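Local coordinates for protein homoserine O-acetyltransferase (Bacillus anthracis str. 'Ames Ancestor', PDB 3I1I) that probably transfers an acetyl group from acetyl-CoA to the hydroxyl of L-homoserine, an acetylation step that leads toward methionine, at residues C95-P109 and I272-A284. Residues are numbered along the deposited sequence; the frame is centred on the assembly and turned at random.
With ACT (acetate ion), chain D.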
loop_
_atom_site.group_PDB
_atom_site.type_symbol
_atom_site.label_atom_id
_atom_site.label_comp_id
_atom_site.label_asym_id
_atom_site.label_seq_id
_atom_site.Cartn_x
_atom_site.Cartn_y
_atom_site.Cartn_z
ATOM N N CYS A 95 -10.922 16.060 12.496
ATOM C CA CYS A 95 -9.890 15.037 12.511
ATOM C C CYS A 95 -8.557 15.482 11.884
ATOM O O CYS A 95 -7.864 14.670 11.240
ATOM C CB CYS A 95 -10.379 13.797 11.791
ATOM S SG CYS A 95 -11.894 13.151 12.493
ATOM N N ASN A 96 -8.191 16.753 12.093
ATOM C CA ASN A 96 -6.964 17.266 11.530
ATOM C C ASN A 96 -5.850 16.318 11.935
ATOM O O ASN A 96 -5.782 15.919 13.100
ATOM C CB ASN A 96 -6.672 18.681 12.020
ATOM C CG ASN A 96 -5.518 19.314 11.276
ATOM O OD1 ASN A 96 -4.357 19.024 11.557
ATOM N ND2 ASN A 96 -5.828 20.204 10.328
ATOM N N VAL A 97 -4.999 15.942 10.992
ATOM C CA VAL A 97 -3.997 14.911 11.270
ATOM C C VAL A 97 -2.849 15.427 12.129
ATOM O O VAL A 97 -2.261 14.667 12.911
ATOM C CB VAL A 97 -3.444 14.248 9.978
ATOM C CG1 VAL A 97 -4.593 13.736 9.146
ATOM C CG2 VAL A 97 -2.561 15.218 9.187
ATOM N N GLN A 98 -2.536 16.709 11.995
ATOM C CA GLN A 98 -1.442 17.331 12.746
ATOM C C GLN A 98 -1.903 17.672 14.124
ATOM O O GLN A 98 -1.780 18.829 14.552
ATOM C CB GLN A 98 -1.010 18.627 12.094
ATOM C CG GLN A 98 -0.394 18.455 10.766
ATOM C CD GLN A 98 0.238 19.744 10.316
ATOM O OE1 GLN A 98 1.015 20.364 11.071
ATOM N NE2 GLN A 98 -0.083 20.175 9.081
ATOM N N VAL A 99 -2.443 16.671 14.818
ATOM C CA VAL A 99 -3.139 16.907 16.085
ATOM C C VAL A 99 -2.161 17.269 17.196
ATOM O O VAL A 99 -2.546 17.932 18.133
ATOM C CB VAL A 99 -3.987 15.692 16.548
ATOM C CG1 VAL A 99 -3.179 14.802 17.488
ATOM C CG2 VAL A 99 -5.258 16.198 17.265
ATOM N N LYS A 100 -0.906 16.857 17.083
ATOM C CA LYS A 100 0.106 17.244 18.060
ATOM C C LYS A 100 0.622 18.673 17.852
ATOM O O LYS A 100 1.182 19.254 18.777
ATOM C CB LYS A 100 1.282 16.254 18.079
ATOM C CG LYS A 100 0.857 14.769 18.131
ATOM C CD LYS A 100 2.047 13.840 18.450
ATOM C CE LYS A 100 2.075 12.549 17.598
ATOM N NZ LYS A 100 3.476 12.067 17.430
ATOM N N ASN A 101 0.437 19.247 16.668
ATOM C CA ASN A 101 0.796 20.657 16.426
ATOM C C ASN A 101 -0.064 21.563 17.304
ATOM O O ASN A 101 -1.267 21.488 17.252
ATOM C CB ASN A 101 0.639 20.983 14.936
ATOM C CG ASN A 101 0.885 22.417 14.599
ATOM O OD1 ASN A 101 1.018 23.274 15.462
ATOM N ND2 ASN A 101 0.894 22.699 13.314
ATOM N N PRO A 102 0.566 22.407 18.136
ATOM C CA PRO A 102 -0.141 23.187 19.140
ATOM C C PRO A 102 -0.935 24.367 18.595
ATOM O O PRO A 102 -1.770 24.912 19.316
ATOM C CB PRO A 102 0.991 23.702 20.041
ATOM C CG PRO A 102 2.145 23.818 19.133
ATOM C CD PRO A 102 2.026 22.619 18.223
ATOM N N HIS A 103 -0.683 24.750 17.345
ATOM C CA HIS A 103 -1.515 25.724 16.663
ATOM C C HIS A 103 -2.826 25.162 16.099
ATOM O O HIS A 103 -3.600 25.927 15.521
ATOM C CB HIS A 103 -0.767 26.302 15.481
ATOM C CG HIS A 103 0.411 27.121 15.862
ATOM N ND1 HIS A 103 0.301 28.287 16.594
ATOM C CD2 HIS A 103 1.729 26.940 15.627
ATOM C CE1 HIS A 103 1.504 28.795 16.772
ATOM N NE2 HIS A 103 2.385 28.004 16.186
ATOM N N VAL A 104 -3.068 23.855 16.212
ATOM C CA VAL A 104 -4.212 23.228 15.548
ATOM C C VAL A 104 -5.345 23.058 16.528
ATOM O O VAL A 104 -5.141 22.576 17.628
ATOM C CB VAL A 104 -3.769 21.869 14.970
ATOM C CG1 VAL A 104 -4.968 20.947 14.620
ATOM C CG2 VAL A 104 -2.798 22.102 13.782
ATOM N N ILE A 105 -6.550 23.453 16.167
ATOM C CA ILE A 105 -7.698 23.228 17.050
ATOM C C ILE A 105 -8.769 22.451 16.283
ATOM O O ILE A 105 -9.355 22.959 15.327
ATOM C CB ILE A 105 -8.285 24.589 17.593
ATOM C CG1 ILE A 105 -7.207 25.349 18.394
ATOM C CG2 ILE A 105 -9.547 24.353 18.432
ATOM C CD1 ILE A 105 -7.376 26.886 18.400
ATOM N N THR A 106 -9.011 21.215 16.712
ATOM C CA THR A 106 -9.802 20.267 15.932
ATOM C C THR A 106 -10.626 19.403 16.871
ATOM O O THR A 106 -10.378 19.401 18.072
ATOM C CB THR A 106 -8.891 19.336 15.087
ATOM O OG1 THR A 106 -9.667 18.734 14.049
ATOM C CG2 THR A 106 -8.239 18.232 15.935
ATOM N N THR A 107 -11.596 18.695 16.313
ATOM C CA THR A 107 -12.249 17.603 17.023
ATOM C C THR A 107 -12.076 16.314 16.242
ATOM O O THR A 107 -12.302 16.284 15.050
ATOM C CB THR A 107 -13.748 17.879 17.239
ATOM O OG1 THR A 107 -13.882 19.159 17.858
ATOM C CG2 THR A 107 -14.378 16.801 18.131
ATOM N N GLY A 108 -11.649 15.267 16.936
ATOM C CA GLY A 108 -11.285 14.001 16.317
ATOM C C GLY A 108 -11.044 12.889 17.334
ATOM O O GLY A 108 -11.401 13.021 18.521
ATOM N N PRO A 109 -10.446 11.775 16.879
ATOM C CA PRO A 109 -10.266 10.621 17.722
ATOM C C PRO A 109 -9.369 10.850 18.928
ATOM O O PRO A 109 -9.471 10.098 19.897
ATOM C CB PRO A 109 -9.642 9.568 16.787
ATOM C CG PRO A 109 -9.759 10.095 15.425
ATOM C CD PRO A 109 -9.956 11.552 15.509
ATOM N N ILE A 272 5.528 12.176 9.015
ATOM C CA ILE A 272 4.514 11.613 9.904
ATOM C C ILE A 272 4.888 11.796 11.385
ATOM O O ILE A 272 4.274 11.189 12.283
ATOM C CB ILE A 272 4.216 10.106 9.628
ATOM C CG1 ILE A 272 5.501 9.262 9.704
ATOM C CG2 ILE A 272 3.468 9.962 8.302
ATOM C CD1 ILE A 272 5.299 7.792 10.003
ATOM N N GLU A 273 5.845 12.673 11.649
ATOM C CA GLU A 273 6.315 12.877 13.024
ATOM C C GLU A 273 5.308 13.548 13.947
ATOM O O GLU A 273 5.167 13.134 15.084
ATOM C CB GLU A 273 7.661 13.606 13.009
ATOM C CG GLU A 273 8.735 12.653 12.387
ATOM C CD GLU A 273 10.171 13.116 12.545
ATOM O OE1 GLU A 273 10.444 14.340 12.581
ATOM O OE2 GLU A 273 11.043 12.229 12.588
ATOM N N LEU A 274 4.581 14.541 13.451
ATOM C CA LEU A 274 3.549 15.195 14.242
ATOM C C LEU A 274 2.154 14.642 14.048
ATOM O O LEU A 274 1.191 15.265 14.487
ATOM C CB LEU A 274 3.484 16.696 13.900
ATOM C CG LEU A 274 4.697 17.596 14.237
ATOM C CD1 LEU A 274 4.247 19.122 14.325
ATOM C CD2 LEU A 274 5.452 17.124 15.527
ATOM N N VAL A 275 2.027 13.484 13.422
ATOM C CA VAL A 275 0.755 13.063 12.846
ATOM C C VAL A 275 0.113 11.987 13.685
ATOM O O VAL A 275 0.806 11.176 14.267
ATOM C CB VAL A 275 0.985 12.576 11.396
ATOM C CG1 VAL A 275 -0.188 11.789 10.856
ATOM C CG2 VAL A 275 1.300 13.777 10.519
ATOM N N ASP A 276 -1.225 11.993 13.755
ATOM C CA ASP A 276 -1.970 10.956 14.481
ATOM C C ASP A 276 -2.623 9.928 13.548
ATOM O O ASP A 276 -3.364 10.273 12.638
ATOM C CB ASP A 276 -3.053 11.587 15.340
ATOM C CG ASP A 276 -3.876 10.545 16.090
ATOM O OD1 ASP A 276 -3.273 9.767 16.885
ATOM O OD2 ASP A 276 -5.103 10.506 15.858
ATOM N N ALA A 277 -2.401 8.657 13.833
ATOM C CA ALA A 277 -2.805 7.559 12.941
ATOM C C ALA A 277 -4.321 7.472 12.786
ATOM O O ALA A 277 -4.811 7.428 11.655
ATOM C CB ALA A 277 -2.224 6.200 13.425
ATOM N N ASN A 278 -5.052 7.422 13.898
ATOM C CA ASN A 278 -6.517 7.360 13.842
ATOM C C ASN A 278 -7.087 8.549 13.045
ATOM O O ASN A 278 -8.022 8.379 12.240
ATOM C CB ASN A 278 -7.129 7.330 15.246
ATOM C CG ASN A 278 -6.865 6.011 15.988
ATOM O OD1 ASN A 278 -6.529 4.990 15.388
ATOM N ND2 ASN A 278 -7.053 6.026 17.284
ATOM N N SER A 279 -6.493 9.727 13.258
ATOM C CA SER A 279 -6.899 10.913 12.572
ATOM C C SER A 279 -6.699 10.729 11.056
ATOM O O SER A 279 -7.563 11.089 10.227
ATOM C CB SER A 279 -6.107 12.123 13.071
ATOM O OG SER A 279 -6.548 12.510 14.360
ATOM N N TRP A 280 -5.548 10.171 10.714
ATOM C CA TRP A 280 -5.229 9.890 9.331
ATOM C C TRP A 280 -6.285 8.967 8.734
ATOM O O TRP A 280 -6.752 9.227 7.655
ATOM C CB TRP A 280 -3.837 9.247 9.220
ATOM C CG TRP A 280 -3.387 9.132 7.808
ATOM C CD1 TRP A 280 -3.820 8.229 6.858
ATOM C CD2 TRP A 280 -2.452 9.975 7.170
ATOM N NE1 TRP A 280 -3.189 8.470 5.664
ATOM C CE2 TRP A 280 -2.339 9.536 5.828
ATOM C CE3 TRP A 280 -1.677 11.054 7.603
ATOM C CZ2 TRP A 280 -1.493 10.147 4.914
ATOM C CZ3 TRP A 280 -0.838 11.683 6.687
ATOM C CH2 TRP A 280 -0.739 11.212 5.358
HETATM N N MSE A 281 -6.670 7.915 9.448
HETATM C CA MSE A 281 -7.690 7.002 8.940
HETATM C C MSE A 281 -9.016 7.737 8.655
HETATM O O MSE A 281 -9.603 7.526 7.586
HETATM C CB MSE A 281 -8.024 5.855 9.914
HETATM C CG MSE A 281 -6.931 4.871 10.248
HETATM SE SE MSE A 281 -7.712 3.445 11.421
HETATM C CE MSE A 281 -9.523 3.597 10.976
ATOM N N TYR A 282 -9.508 8.522 9.622
ATOM C CA TYR A 282 -10.818 9.198 9.471
ATOM C C TYR A 282 -10.818 10.153 8.289
ATOM O O TYR A 282 -11.798 10.202 7.522
ATOM C CB TYR A 282 -11.224 9.947 10.730
ATOM C CG TYR A 282 -11.941 9.080 11.717
ATOM C CD1 TYR A 282 -11.243 8.299 12.606
ATOM C CD2 TYR A 282 -13.335 9.021 11.760
ATOM C CE1 TYR A 282 -11.894 7.482 13.506
ATOM C CE2 TYR A 282 -13.986 8.207 12.679
ATOM C CZ TYR A 282 -13.249 7.444 13.540
ATOM O OH TYR A 282 -13.828 6.617 14.460
ATOM N N THR A 283 -9.695 10.849 8.112
ATOM C CA THR A 283 -9.541 11.803 7.007
ATOM C C THR A 283 -9.451 11.021 5.692
ATOM O O THR A 283 -10.109 11.395 4.729
ATOM C CB THR A 283 -8.304 12.692 7.216
ATOM O OG1 THR A 283 -8.431 13.336 8.472
ATOM C CG2 THR A 283 -8.169 13.770 6.119
ATOM N N ALA A 284 -8.684 9.917 5.662
ATOM C CA ALA A 284 -8.675 9.026 4.472
ATOM C C ALA A 284 -10.096 8.521 4.166
ATOM O O ALA A 284 -10.529 8.498 3.002
ATOM C CB ALA A 284 -7.675 7.859 4.615
HETATM C C ACT D . -14.082 18.952 21.957
HETATM O O ACT D . -14.514 17.887 22.485
HETATM O OXT ACT D . -13.088 18.803 21.194
HETATM C CH3 ACT D . -14.702 20.307 22.212
HETATM O O HOH W 1 -7.703 14.885 14.906
HETATM O O HOH W 2 3.229 10.718 14.795
#
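Cys95 meets the helix that begins at Ala277 through its sulfur: SG lies 3.7 Å from Tyr282 CB and 5.0 Å from the centroid of the Tyr282 ring, 44° off its normal, an oblique sulfur-aromatic contact. With chi1 at -57°, SG stands anti to the carbonyl carbon, which brings it against the first carbon of the tyrosine side chain. A water donating to both joins Asn96 O to Ser279 OG. Val97 supplies the backbone link: Asp276 N donates to Val97 O at 3.0 Å, in the carbonyl plane, and Val275 CA-H approaches the same oxygen. From Val97, CG1 reaches 3.9 Å from Trp280 CA, and CB touches Val275 CG1. Val99 and Asp276 lie side by side, pointing the same way. Asp276 is the N-cap: OD2 takes Ser279 N from above the carboxylate plane and Ser279 OG on its anti lone pair, while OD1 is held by Tyr211 and Gln215. Lys100, its chain bent at chi3 (-138°), donates a hydrogen bond from NZ to Glu273 O (3.1 Å) and another to a water. The Pro109 and Tyr282 side chains run past each other in opposite directions, with Pro109 CG 3.7 Å from Tyr282 CD1, and Pro109 CB packs on Asn278 CB. This is an N-capped helix start in the helical insertion between strands 174-178 and 309-313, consistent with the lid of alpha/beta hydrolase-fold acyltransferases, docked on the loop that follows strand 87-91.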